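Local coordinates for serpin-ZX (Arabidopsis thaliana, PDB 3LE2), which inhibits the cysteine protease metacaspase-9 through cleavage of the inhibitor's own reactive centre loop and covalent binding, and limits the death-promoting protease RD21A during fungal infection, at residues Gln12-Met17 against Ser258-Leu263; Ser45-Gly50 against Glu307-Met312; Gly91-Val96 against Ala172-Gly177; Leu223-Leu228 against Met238-Pro243; Phe288-Val293 against Ser325-Lys330. One frame throughout, in Å; residues are numbered along the deposited sequence.

Interaction 1 of 5, residues Gln12-Met17 against Ser258-Leu263; sequences QNQVSM and STPGFL
The amino-terminal helix 5-25 of the serpin fold meets a type II beta turn, Thr259 to Phe262, chiefly through Gln14 against Pro260 and Leu263 against Asn13 and Met17. The case illustrates how a helix can be fastened to a loop although no direct hydrogen bond joins segments 12-17 and 258-263; the nearest thing to one is a weak bond from Gln14 NE2 to Val257 O, just before the second segment. With CG set anti to the main-chain N (chi1 164°), Gln14 reaches out, and the extended chain beyond carries the amide alongside the proline ring, OE1 lying 3.5 Å from Pro260 CA. Water then does the polar work. One molecule donates to Gln14 OE1 at 2.7 Å and accepts from Gly261 N at 2.9 Å, while a second joins Gln14 NE2 to Ser258 O by two weak bonds. Because Gln14 is modelled in two conformers, this bridging describes one of them and is less certain than the rest. The turn holds its own shape: Phe262 N bonds to Thr259 O at 3.1 Å, Gly261 takes the positive phi (62°) of the type, and Thr259 OG1 hydrogen-bonds to Lys255 O in the preceding helix.

Deeper in, the contact turns apolar. Leu263 also touches Val382 of strand 382-388, and Asn13, whose ND2 is taken by Gly380 O, offers its CB rather than its amide to the leucine. A single methyl, Leu263 CD1, meets both helix residues, 4.0 Å from Asn13 CB and 4.1 Å from Met17 SD.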
# COMPACT_ATOMS: atom_id res chain seq x y z
N GLN A 12 -4.73 5.62 -11.55
CA GLN A 12 -4.85 5.42 -10.11
C GLN A 12 -3.50 5.46 -9.41
O GLN A 12 -3.36 6.08 -8.36
CB GLN A 12 -5.51 4.08 -9.78
CG GLN A 12 -7.00 4.04 -9.96
CD GLN A 12 -7.63 2.93 -9.12
OE1 GLN A 12 -8.85 2.92 -8.90
NE2 GLN A 12 -6.80 2.01 -8.64
N ASN A 13 -2.52 4.78 -9.98
CA ASN A 13 -1.22 4.68 -9.33
C ASN A 13 -0.54 6.03 -9.20
O ASN A 13 0.20 6.27 -8.25
CB ASN A 13 -0.31 3.68 -10.06
CG ASN A 13 -0.83 2.25 -9.98
OD1 ASN A 13 -1.64 1.91 -9.12
ND2 ASN A 13 -0.36 1.41 -10.88
N GLN A 14 -0.78 6.92 -10.17
CA GLN A 14 -0.23 8.27 -10.11
C GLN A 14 -0.87 9.06 -8.97
O GLN A 14 -0.19 9.71 -8.18
CB GLN A 14 -0.43 9.03 -11.43
CG GLN A 14 -0.23 10.54 -11.28
CD GLN A 14 -0.28 11.30 -12.60
OE1 GLN A 14 -0.81 10.81 -13.60
NE2 GLN A 14 0.28 12.51 -12.61
N VAL A 15 -2.20 9.02 -8.92
CA VAL A 15 -2.94 9.65 -7.83
C VAL A 15 -2.47 9.07 -6.49
O VAL A 15 -2.33 9.79 -5.50
CB VAL A 15 -4.45 9.38 -8.00
CG1 VAL A 15 -5.21 9.78 -6.76
CG2 VAL A 15 -4.99 10.11 -9.26
N SER A 16 -2.22 7.77 -6.48
CA SER A 16 -1.74 7.10 -5.27
C SER A 16 -0.40 7.67 -4.78
O SER A 16 -0.17 7.80 -3.58
CB SER A 16 -1.65 5.58 -5.49
OG SER A 16 -2.94 4.97 -5.47
N MET A 17 0.49 8.00 -5.71
CA MET A 17 1.77 8.61 -5.32
C MET A 17 1.56 9.98 -4.70
O MET A 17 2.25 10.37 -3.77
CB MET A 17 2.72 8.71 -6.51
CG MET A 17 3.16 7.37 -7.08
SD MET A 17 3.89 6.26 -5.88
CE MET A 17 5.35 7.14 -5.40
N SER A 258 4.35 14.51 -10.42
CA SER A 258 4.07 15.37 -11.57
C SER A 258 4.24 14.70 -12.95
O SER A 258 3.96 15.31 -13.97
CB SER A 258 4.95 16.62 -11.49
OG SER A 258 6.33 16.27 -11.43
N THR A 259 4.68 13.45 -12.97
CA THR A 259 4.93 12.74 -14.23
C THR A 259 3.97 11.57 -14.46
O THR A 259 4.12 10.51 -13.85
CB THR A 259 6.37 12.20 -14.27
OG1 THR A 259 7.28 13.21 -13.80
CG2 THR A 259 6.78 11.77 -15.68
N PRO A 260 2.98 11.75 -15.35
CA PRO A 260 2.04 10.67 -15.66
C PRO A 260 2.75 9.37 -16.05
O PRO A 260 3.80 9.41 -16.71
CB PRO A 260 1.26 11.22 -16.86
CG PRO A 260 1.30 12.70 -16.66
CD PRO A 260 2.68 12.98 -16.09
N GLY A 261 2.21 8.23 -15.62
CA GLY A 261 2.82 6.94 -15.90
C GLY A 261 4.22 6.71 -15.33
O GLY A 261 4.91 5.78 -15.73
N PHE A 262 4.65 7.54 -14.38
CA PHE A 262 6.01 7.39 -13.85
C PHE A 262 6.36 5.96 -13.44
O PHE A 262 7.43 5.46 -13.78
CB PHE A 262 6.27 8.30 -12.65
CG PHE A 262 7.63 8.09 -12.05
CD1 PHE A 262 8.70 8.90 -12.42
CD2 PHE A 262 7.86 7.06 -11.16
CE1 PHE A 262 9.95 8.69 -11.90
CE2 PHE A 262 9.12 6.84 -10.64
CZ PHE A 262 10.17 7.66 -11.01
N LEU A 263 5.47 5.32 -12.67
CA LEU A 263 5.74 3.95 -12.22
C LEU A 263 5.88 2.96 -13.37
O LEU A 263 6.76 2.11 -13.35
CB LEU A 263 4.68 3.47 -11.22
CG LEU A 263 4.69 4.12 -9.84
CD1 LEU A 263 3.54 3.59 -8.96
CD2 LEU A 263 6.02 3.90 -9.16
O HOH W 1 -0.55 8.33 -14.59
O HOH W 2 0.79 15.26 -13.84

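Interaction 2 of 5, residues Ser45-Gly50 against Glu307-Met312; sequences SIIAAG and EGLTEM
Just beyond helix 37-49, at Gly50, the backbone of the 307-312 loop comes alongside, with the CA atoms of Gly50 and Met312 4.2 Å apart. Gly50 O accepts a weak bond from Glu311 N, 3.0 Å long but bent to 128° at the hydrogen. Met312 N is nearly as close, yet its angle is too poor for a bond. The Gly50 carbonyl is walled in by carbon as well: Glu311 CB stands 3.2 Å from its oxygen, and Leu309 CB and Met312 CB also border it.

Two apolar side chains extend the contact along the helix. Leu309 CD2 meets Ile47 CG2 at 3.8 Å, the leucine and isoleucine lying at a slant to one another. Met312 starts out straight and bends at its last torsion (chi3 -78°), which brings CE to 4.1 Å from both Gly50 CA and Ile47 O. Beyond, Leu309 and Met312 both pack on Leu167, so the loop bridges the end of this helix and strand 167-176 of the serpin sheet A. With one weak backbone bond and otherwise carbon surfaces, the contact probably depends mainly on shape and burial.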
# COMPACT_ATOMS: atom_id res chain seq x y z
N SER A 45 -14.33 2.71 -3.09
CA SER A 45 -15.29 2.01 -3.94
C SER A 45 -16.55 1.59 -3.17
O SER A 45 -17.67 1.72 -3.66
CB SER A 45 -14.65 0.77 -4.58
OG SER A 45 -13.53 1.12 -5.37
N ILE A 46 -16.37 1.09 -1.95
CA ILE A 46 -17.48 0.78 -1.07
C ILE A 46 -18.33 2.02 -0.76
O ILE A 46 -19.56 1.97 -0.76
CB ILE A 46 -16.98 0.13 0.23
CG1 ILE A 46 -16.40 -1.25 -0.08
CG2 ILE A 46 -18.11 0.01 1.24
CD1 ILE A 46 -15.70 -1.90 1.08
N ILE A 47 -17.68 3.15 -0.53
CA ILE A 47 -18.38 4.39 -0.23
C ILE A 47 -19.13 4.92 -1.45
O ILE A 47 -20.25 5.41 -1.34
CB ILE A 47 -17.41 5.47 0.26
CG1 ILE A 47 -16.77 5.03 1.57
CG2 ILE A 47 -18.13 6.80 0.40
CD1 ILE A 47 -15.61 5.90 2.00
N ALA A 48 -18.50 4.84 -2.61
CA ALA A 48 -19.14 5.29 -3.82
C ALA A 48 -20.45 4.52 -4.00
O ALA A 48 -21.47 5.10 -4.37
CB ALA A 48 -18.23 5.10 -5.03
N ALA A 49 -20.40 3.23 -3.70
CA ALA A 49 -21.52 2.34 -3.94
C ALA A 49 -22.73 2.67 -3.07
O ALA A 49 -23.87 2.35 -3.41
CB ALA A 49 -21.10 0.89 -3.73
N GLY A 50 -22.49 3.32 -1.94
CA GLY A 50 -23.56 3.70 -1.03
C GLY A 50 -23.93 5.17 -1.17
O GLY A 50 -24.60 5.73 -0.32
N GLU A 307 -23.83 16.60 0.91
CA GLU A 307 -24.54 15.61 0.10
C GLU A 307 -25.01 14.47 0.98
O GLU A 307 -26.21 14.27 1.20
CB GLU A 307 -23.62 15.05 -0.99
CG GLU A 307 -23.48 15.91 -2.24
CD GLU A 307 -24.74 15.92 -3.06
OE1 GLU A 307 -24.80 15.15 -4.04
OE2 GLU A 307 -25.67 16.69 -2.73
N GLY A 308 -24.05 13.71 1.49
CA GLY A 308 -24.35 12.56 2.31
C GLY A 308 -24.34 11.26 1.54
O GLY A 308 -24.08 11.22 0.33
N LEU A 309 -24.62 10.19 2.27
CA LEU A 309 -24.61 8.85 1.72
C LEU A 309 -26.02 8.29 1.81
O LEU A 309 -26.39 7.60 2.77
CB LEU A 309 -23.62 8.00 2.51
CG LEU A 309 -22.23 8.64 2.56
CD1 LEU A 309 -21.42 8.10 3.73
CD2 LEU A 309 -21.51 8.42 1.24
N THR A 310 -26.80 8.62 0.79
CA THR A 310 -28.23 8.35 0.78
C THR A 310 -28.54 6.94 0.29
O THR A 310 -29.67 6.47 0.42
CB THR A 310 -28.97 9.38 -0.08
OG1 THR A 310 -28.34 9.48 -1.37
CG2 THR A 310 -28.93 10.75 0.59
N GLU A 311 -27.54 6.26 -0.25
CA GLU A 311 -27.71 4.89 -0.72
C GLU A 311 -27.13 3.85 0.25
O GLU A 311 -27.00 2.68 -0.09
CB GLU A 311 -27.09 4.71 -2.10
CG GLU A 311 -27.71 5.60 -3.18
CD GLU A 311 -29.23 5.55 -3.16
OE1 GLU A 311 -29.81 4.45 -3.32
OE2 GLU A 311 -29.85 6.63 -2.98
N MET A 312 -26.79 4.27 1.45
CA MET A 312 -26.10 3.36 2.35
C MET A 312 -27.00 2.85 3.49
O MET A 312 -26.96 1.67 3.85
CB MET A 312 -24.85 4.05 2.88
CG MET A 312 -23.80 3.12 3.42
SD MET A 312 -22.38 4.07 4.00
CE MET A 312 -21.56 4.48 2.44

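Interaction 3 of 5, residues Gly91-Val96 against Ala172-Gly177; sequences GPKLSV and ALYFKG
The Phe175 ring lies with one flank against Pro92 and Leu94. Its CE1 comes to 3.6 Å from Pro92 CB, and its CD1 to 3.8 Å from Leu94 CG, the leucine arriving at the ring edge near the ring plane. All three side chains run side by side in the same direction. Phe175 is placed for this by a chi1 of 170°, which swings its CG away from the backbone N. Gly177 meets the proline through its backbone, with CA 3.9 Å from Pro92 CB. Further along this face, Val96 and Leu173 cross at a slant, and CG2 of the valine meets CD1 of the leucine at 3.5 Å, tighter than ordinary van der Waals spacing.

The two segments are antiparallel neighbours in the serpin sheet A, strand 93-103 beside strand 167-176; the axes of 93-96 and 172-176 are 172° apart. Their hydrogen-bonded pairs, Lys93 with Lys176 and Ser95 with Tyr174, alternate with the non-hydrogen-bonded pairs Leu94-Phe175 and Val96-Leu173. Four backbone bonds result, the straightest being Tyr174 N to Ser95 O at 2.8 Å and 172°.

On the other face, the lysine chain of Lys93 bends at chi2, and its CG meets the edge of the Tyr174 ring, 4.0 Å from CE2, with the two side chains crossing at about a right angle. The small Ser95 lies beside the root of Tyr174. The lysine continues to a salt bridge between its NZ and Asp85, whereas on the opposite face Leu383 and Phe384 of strand 382-388 touch Phe175.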
# COMPACT_ATOMS: atom_id res chain seq x y z
N GLY A 91 3.34 -18.77 -2.79
CA GLY A 91 3.59 -17.35 -2.97
C GLY A 91 3.49 -16.63 -1.65
O GLY A 91 3.38 -17.25 -0.60
N PRO A 92 3.53 -15.29 -1.69
CA PRO A 92 3.58 -14.54 -0.43
C PRO A 92 2.33 -14.76 0.42
O PRO A 92 1.30 -15.24 -0.04
CB PRO A 92 3.68 -13.08 -0.90
CG PRO A 92 4.24 -13.18 -2.28
CD PRO A 92 3.59 -14.40 -2.85
N LYS A 93 2.46 -14.40 1.68
CA LYS A 93 1.35 -14.48 2.60
C LYS A 93 0.71 -13.11 2.59
O LYS A 93 1.39 -12.10 2.78
CB LYS A 93 1.87 -14.81 4.00
CG LYS A 93 0.80 -14.76 5.09
CD LYS A 93 -0.15 -15.94 4.95
CE LYS A 93 -1.26 -15.91 5.98
NZ LYS A 93 -2.26 -16.97 5.64
N LEU A 94 -0.59 -13.08 2.34
CA LEU A 94 -1.37 -11.85 2.41
C LEU A 94 -2.59 -12.14 3.25
O LEU A 94 -3.17 -13.22 3.17
CB LEU A 94 -1.85 -11.39 1.03
CG LEU A 94 -0.86 -10.75 0.05
CD1 LEU A 94 -0.05 -11.81 -0.69
CD2 LEU A 94 -1.63 -9.87 -0.94
N SER A 95 -2.98 -11.14 4.03
CA SER A 95 -4.18 -11.24 4.84
C SER A 95 -4.86 -9.87 4.86
O SER A 95 -4.21 -8.85 5.06
CB SER A 95 -3.83 -11.71 6.25
OG SER A 95 -5.01 -11.91 7.00
N VAL A 96 -6.17 -9.87 4.64
CA VAL A 96 -6.93 -8.64 4.50
C VAL A 96 -8.01 -8.51 5.57
O VAL A 96 -8.67 -9.48 5.93
CB VAL A 96 -7.64 -8.60 3.14
CG1 VAL A 96 -8.64 -7.45 3.09
CG2 VAL A 96 -6.63 -8.53 2.00
N ALA A 172 -7.15 -3.22 6.79
CA ALA A 172 -5.76 -3.59 7.05
C ALA A 172 -5.27 -4.54 5.97
O ALA A 172 -6.03 -5.33 5.44
CB ALA A 172 -5.62 -4.22 8.43
N LEU A 173 -3.99 -4.44 5.64
CA LEU A 173 -3.40 -5.37 4.70
C LEU A 173 -2.07 -5.85 5.27
O LEU A 173 -1.16 -5.05 5.50
CB LEU A 173 -3.20 -4.74 3.30
CG LEU A 173 -2.65 -5.66 2.20
CD1 LEU A 173 -3.61 -6.81 1.90
CD2 LEU A 173 -2.29 -4.93 0.89
N TYR A 174 -1.98 -7.15 5.51
CA TYR A 174 -0.71 -7.77 5.89
C TYR A 174 -0.12 -8.49 4.68
O TYR A 174 -0.81 -9.19 3.95
CB TYR A 174 -0.89 -8.73 7.08
CG TYR A 174 0.35 -9.51 7.45
CD1 TYR A 174 1.26 -9.01 8.38
CD2 TYR A 174 0.63 -10.76 6.88
CE1 TYR A 174 2.41 -9.72 8.75
CE2 TYR A 174 1.79 -11.48 7.23
CZ TYR A 174 2.67 -10.94 8.17
OH TYR A 174 3.81 -11.61 8.55
N PHE A 175 1.18 -8.33 4.49
CA PHE A 175 1.90 -9.00 3.42
C PHE A 175 3.24 -9.45 3.97
O PHE A 175 3.91 -8.70 4.68
CB PHE A 175 2.09 -8.05 2.23
CG PHE A 175 3.03 -8.54 1.15
CD1 PHE A 175 2.54 -9.12 -0.01
CD2 PHE A 175 4.40 -8.34 1.24
CE1 PHE A 175 3.40 -9.53 -1.02
CE2 PHE A 175 5.26 -8.75 0.23
CZ PHE A 175 4.76 -9.35 -0.90
N LYS A 176 3.61 -10.68 3.65
CA LYS A 176 4.96 -11.14 3.94
C LYS A 176 5.38 -12.08 2.85
O LYS A 176 4.69 -13.06 2.57
CB LYS A 176 5.05 -11.83 5.31
CG LYS A 176 6.45 -12.36 5.61
CD LYS A 176 6.59 -12.73 7.07
CE LYS A 176 7.98 -13.27 7.37
NZ LYS A 176 8.10 -13.66 8.82
N GLY A 177 6.51 -11.78 2.22
CA GLY A 177 6.98 -12.58 1.11
C GLY A 177 8.44 -12.97 1.28
O GLY A 177 9.21 -12.27 1.92

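Interaction 4 of 5, residues Leu223-Leu228 against Met238-Pro243; sequences LGLPYL and MYFYLP
Phe240 is the apolar centre, with Leu223 and Leu225 set along one flank of its ring. Leu223 CD2 lies 3.8 Å from Phe240 CD2, the two side chains running together, and Leu225 CD1 reaches Phe240 CE2 at 3.6 Å from an oblique direction. On the sheet face of Leu223, Leu225 and Phe240, Met238, extended until it turns at chi3 (-78°), sends CE to 3.4 Å from Tyr227 OH. The tyrosine is also stacked on Trp179.

Across the sheet, Gly224 offers no side chain, and Tyr239 CD1 lies 3.5 Å from Gly224 CA. The hydroxyl of Tyr239 continues to Asn377 OD1, and a bound acetate, probably from the crystallisation liquor, lies about 3 Å from this side chain.

The polar edge is the backbone itself. Four bonds run across it, two between Leu223 and Phe240 and two between Leu225 and Met238; those from Phe240 N to Leu223 O and from Leu225 N to Met238 O are both 2.8 Å. Two hydrogen-bonded pairs about one non-hydrogen-bonded pair make the strands antiparallel, and with the short connection between them they form the hairpin of strands 220-226 and 236-243, in the core sheet B of the serpin fold.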
# COMPACT_ATOMS: atom_id res chain seq x y z
N LEU A 223 15.79 0.01 -7.90
CA LEU A 223 16.11 -1.41 -7.72
C LEU A 223 14.81 -2.20 -7.61
O LEU A 223 13.90 -1.78 -6.91
CB LEU A 223 16.95 -1.61 -6.46
CG LEU A 223 16.96 -3.04 -5.91
CD1 LEU A 223 17.79 -3.97 -6.77
CD2 LEU A 223 17.48 -3.04 -4.48
N GLY A 224 14.72 -3.31 -8.34
CA GLY A 224 13.58 -4.20 -8.20
C GLY A 224 14.01 -5.49 -7.53
O GLY A 224 15.03 -6.06 -7.91
N LEU A 225 13.26 -5.93 -6.52
CA LEU A 225 13.51 -7.23 -5.86
C LEU A 225 12.27 -8.11 -5.92
O LEU A 225 11.35 -7.93 -5.11
CB LEU A 225 13.91 -7.05 -4.39
CG LEU A 225 15.24 -6.39 -4.01
CD1 LEU A 225 15.37 -6.29 -2.53
CD2 LEU A 225 16.43 -7.14 -4.57
N PRO A 226 12.23 -9.06 -6.87
CA PRO A 226 11.09 -9.98 -7.04
C PRO A 226 10.91 -10.93 -5.84
O PRO A 226 11.90 -11.39 -5.26
CB PRO A 226 11.48 -10.82 -8.27
CG PRO A 226 12.73 -10.23 -8.80
CD PRO A 226 13.36 -9.40 -7.73
N TYR A 227 9.65 -11.22 -5.52
CA TYR A 227 9.29 -12.18 -4.49
C TYR A 227 9.10 -13.56 -5.11
O TYR A 227 8.56 -13.68 -6.21
CB TYR A 227 7.99 -11.78 -3.77
CG TYR A 227 8.13 -10.57 -2.88
CD1 TYR A 227 8.76 -10.67 -1.65
CD2 TYR A 227 7.62 -9.33 -3.27
CE1 TYR A 227 8.91 -9.57 -0.84
CE2 TYR A 227 7.76 -8.22 -2.45
CZ TYR A 227 8.41 -8.35 -1.23
OH TYR A 227 8.56 -7.27 -0.39
N LEU A 228 9.54 -14.58 -4.38
CA LEU A 228 9.27 -15.98 -4.71
C LEU A 228 7.80 -16.21 -5.06
O LEU A 228 6.90 -15.71 -4.39
CB LEU A 228 9.65 -16.87 -3.52
CG LEU A 228 9.38 -18.36 -3.76
CD1 LEU A 228 10.31 -18.91 -4.87
CD2 LEU A 228 9.52 -19.15 -2.46
N MET A 238 9.29 -5.70 -5.03
CA MET A 238 9.43 -4.47 -4.27
C MET A 238 10.41 -3.59 -5.02
O MET A 238 11.45 -4.06 -5.48
CB MET A 238 9.90 -4.72 -2.82
CG MET A 238 10.19 -3.43 -2.02
SD MET A 238 10.72 -3.69 -0.32
CE MET A 238 9.14 -4.03 0.46
N TYR A 239 10.06 -2.33 -5.16
CA TYR A 239 10.91 -1.40 -5.86
C TYR A 239 11.41 -0.34 -4.90
O TYR A 239 10.66 0.13 -4.02
CB TYR A 239 10.15 -0.77 -7.04
CG TYR A 239 9.80 -1.80 -8.09
CD1 TYR A 239 10.75 -2.25 -9.01
CD2 TYR A 239 8.53 -2.35 -8.14
CE1 TYR A 239 10.43 -3.22 -9.95
CE2 TYR A 239 8.20 -3.30 -9.08
CZ TYR A 239 9.15 -3.73 -9.98
OH TYR A 239 8.79 -4.69 -10.90
N PHE A 240 12.69 0.00 -5.06
CA PHE A 240 13.35 1.01 -4.25
C PHE A 240 13.72 2.17 -5.15
O PHE A 240 14.39 1.97 -6.16
CB PHE A 240 14.63 0.45 -3.62
CG PHE A 240 14.39 -0.73 -2.72
CD1 PHE A 240 14.56 -0.61 -1.35
CD2 PHE A 240 14.02 -1.96 -3.24
CE1 PHE A 240 14.35 -1.69 -0.51
CE2 PHE A 240 13.80 -3.04 -2.41
CZ PHE A 240 13.97 -2.90 -1.04
N TYR A 241 13.28 3.37 -4.78
CA TYR A 241 13.57 4.57 -5.54
C TYR A 241 14.50 5.44 -4.72
O TYR A 241 14.09 6.07 -3.74
CB TYR A 241 12.29 5.33 -5.91
CG TYR A 241 11.29 4.44 -6.60
CD1 TYR A 241 11.07 4.52 -7.99
CD2 TYR A 241 10.54 3.52 -5.87
CE1 TYR A 241 10.14 3.69 -8.62
CE2 TYR A 241 9.61 2.69 -6.49
CZ TYR A 241 9.41 2.77 -7.85
OH TYR A 241 8.48 1.93 -8.42
N LEU A 242 15.76 5.48 -5.15
CA LEU A 242 16.85 6.07 -4.40
C LEU A 242 17.41 7.35 -5.04
O LEU A 242 18.10 7.29 -6.05
CB LEU A 242 17.96 5.03 -4.27
CG LEU A 242 19.17 5.32 -3.38
CD1 LEU A 242 18.74 5.39 -1.93
CD2 LEU A 242 20.24 4.24 -3.57
N PRO A 243 17.11 8.51 -4.44
CA PRO A 243 17.67 9.77 -4.94
C PRO A 243 19.19 9.71 -4.89
O PRO A 243 19.73 9.03 -4.03
CB PRO A 243 17.20 10.80 -3.91
CG PRO A 243 16.05 10.16 -3.21
CD PRO A 243 16.35 8.70 -3.20

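Interaction 5 of 5, residues Phe288-Val293 against Ser325-Lys330; sequences FDASNV and SNIFHK
The carboxylate of Asp289 gathers four hydrogen bonds, two of them across to strand 326-335. Its OD1 accepts from Ile327 N at 2.9 Å, and its OD2 from Asn326 ND2, also at 2.9 Å. The amide comes in on the syn side of OD2, 32° out of the carboxylate plane, with the amide and carboxylate planes turned 41° apart. OD1 is the more heavily used oxygen: Ser291 N and Ser291 OG reach it too, and all three donors stand well above the carboxylate plane. The bond from Ser291 N is a capping bond at the turn leading into helix 291-296, making one aspartate a joint between strand and helix. So many donors fix the rotation of the group and would favour its charged form.

Backbone bonds continue the pairing. Ala290 N gives to Ile327 O at 2.7 Å, and Phe288 and His329 exchange bonds in both directions as an antiparallel hydrogen-bonded pair.

Packing follows on from these bonds. Phe288 takes the hindered first torsion (chi1 73°), between its own N and carbonyl carbon, and sets CE1 at the imidazole edge, 3.8 Å from His329 CD2. Ala290 CB rests on Ile327 CB at 4.2 Å.

His329 uses its nitrogens elsewhere, NE2 bonding to Ser36 N and ND1 weakly to Asn171 OD1, a grouping consistent with the serpin shutter region. Ile327 packs on Val43 and Ile47 of helix 37-49, Phe288 packs on Val23 of helix 5-25, and strand 167-176 runs parallel along the other edge of strand 326-335.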
# COMPACT_ATOMS: atom_id res chain seq x y z
N PHE A 288 -3.15 5.04 9.95
CA PHE A 288 -3.65 6.40 9.92
C PHE A 288 -5.12 6.40 9.58
O PHE A 288 -5.65 5.40 9.08
CB PHE A 288 -2.82 7.27 8.96
CG PHE A 288 -3.04 6.99 7.49
CD1 PHE A 288 -2.55 5.84 6.90
CD2 PHE A 288 -3.73 7.90 6.70
CE1 PHE A 288 -2.74 5.58 5.53
CE2 PHE A 288 -3.93 7.65 5.34
CZ PHE A 288 -3.44 6.49 4.75
N ASP A 289 -5.77 7.51 9.89
CA ASP A 289 -7.13 7.76 9.46
C ASP A 289 -7.04 8.53 8.14
O ASP A 289 -6.59 9.68 8.11
CB ASP A 289 -7.85 8.60 10.51
CG ASP A 289 -9.29 8.93 10.12
OD1 ASP A 289 -9.68 8.67 8.96
OD2 ASP A 289 -10.03 9.45 10.99
N ALA A 290 -7.44 7.90 7.04
CA ALA A 290 -7.25 8.49 5.71
C ALA A 290 -8.10 9.73 5.46
O ALA A 290 -7.88 10.45 4.49
CB ALA A 290 -7.53 7.46 4.61
N SER A 291 -9.07 9.98 6.34
CA SER A 291 -10.13 10.94 6.04
C SER A 291 -9.57 12.34 5.74
O SER A 291 -9.96 12.98 4.75
CB SER A 291 -11.19 10.97 7.15
OG SER A 291 -10.67 11.53 8.33
N ASN A 292 -8.63 12.80 6.56
CA ASN A 292 -8.05 14.12 6.36
C ASN A 292 -7.16 14.29 5.12
O ASN A 292 -7.31 15.27 4.40
CB ASN A 292 -7.31 14.60 7.62
CG ASN A 292 -8.27 15.14 8.70
OD1 ASN A 292 -9.48 15.27 8.49
ND2 ASN A 292 -7.71 15.45 9.86
N VAL A 293 -6.24 13.36 4.85
CA VAL A 293 -5.41 13.54 3.66
C VAL A 293 -6.25 13.50 2.41
O VAL A 293 -5.95 14.20 1.45
CB VAL A 293 -4.26 12.50 3.49
CG1 VAL A 293 -3.34 12.51 4.68
CG2 VAL A 293 -4.81 11.13 3.22
N SER A 325 -17.18 9.18 9.03
CA SER A 325 -16.47 9.77 10.15
C SER A 325 -14.97 9.53 10.04
O SER A 325 -14.15 10.45 10.24
CB SER A 325 -16.99 9.19 11.48
OG SER A 325 -18.41 9.26 11.57
N ASN A 326 -14.60 8.30 9.71
CA ASN A 326 -13.20 7.91 9.68
C ASN A 326 -12.97 6.78 8.71
O ASN A 326 -13.85 5.94 8.48
CB ASN A 326 -12.71 7.41 11.05
CG ASN A 326 -13.21 8.24 12.21
OD1 ASN A 326 -14.36 8.12 12.64
ND2 ASN A 326 -12.33 9.06 12.77
N ILE A 327 -11.76 6.75 8.17
CA ILE A 327 -11.30 5.60 7.42
C ILE A 327 -9.98 5.17 8.03
O ILE A 327 -8.92 5.74 7.72
CB ILE A 327 -11.15 5.89 5.92
CG1 ILE A 327 -12.50 6.33 5.32
CG2 ILE A 327 -10.60 4.67 5.19
CD1 ILE A 327 -12.38 6.91 3.91
N PHE A 328 -10.06 4.17 8.89
CA PHE A 328 -8.90 3.65 9.62
C PHE A 328 -8.14 2.60 8.80
O PHE A 328 -8.72 1.59 8.39
CB PHE A 328 -9.34 3.06 10.96
CG PHE A 328 -9.91 4.09 11.91
CD1 PHE A 328 -11.27 4.10 12.21
CD2 PHE A 328 -9.08 5.04 12.51
CE1 PHE A 328 -11.81 5.05 13.11
CE2 PHE A 328 -9.61 5.99 13.40
CZ PHE A 328 -10.97 5.99 13.70
N HIS A 329 -6.86 2.85 8.56
CA HIS A 329 -6.04 1.94 7.77
C HIS A 329 -4.75 1.56 8.47
O HIS A 329 -4.08 2.39 9.09
CB HIS A 329 -5.72 2.54 6.39
CG HIS A 329 -4.83 1.68 5.54
ND1 HIS A 329 -5.26 0.48 4.99
CD2 HIS A 329 -3.55 1.84 5.13
CE1 HIS A 329 -4.27 -0.06 4.30
NE2 HIS A 329 -3.23 0.75 4.36
N LYS A 330 -4.40 0.28 8.37
CA LYS A 330 -3.16 -0.20 8.93
C LYS A 330 -2.45 -1.13 7.95
O LYS A 330 -3.08 -1.97 7.29
CB LYS A 330 -3.41 -0.92 10.25
CG LYS A 330 -2.14 -1.44 10.95
CD LYS A 330 -1.56 -0.43 11.93
CE LYS A 330 -1.11 -1.11 13.21
NZ LYS A 330 -0.93 -0.16 14.34

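Overall arrangement
Interactions 3 and 5 meet in sheet A, where a probable hydrogen bond of 3.1 Å joins Leu173 N to Lys330 O; between strands 167-176 and 326-335 serpins generally insert the cleaved reactive centre loop. Interaction 2 borders interaction 5 from the helix 37-49 side, with Ile47 CD1 3.9 Å from Ile327 CD1. At the other end, Phe175 CE2 of interaction 3 lies 3.5 Å from Tyr227 CZ of interaction 4, which in turn touches interaction 1 through Tyr241 and Leu263. Interactions 2 and 4 mark the extremes, their centres about 37 Å apart. All five lie away from the reactive bond Arg353-Gly354, although Leu228 touches Thr340 within the loop region.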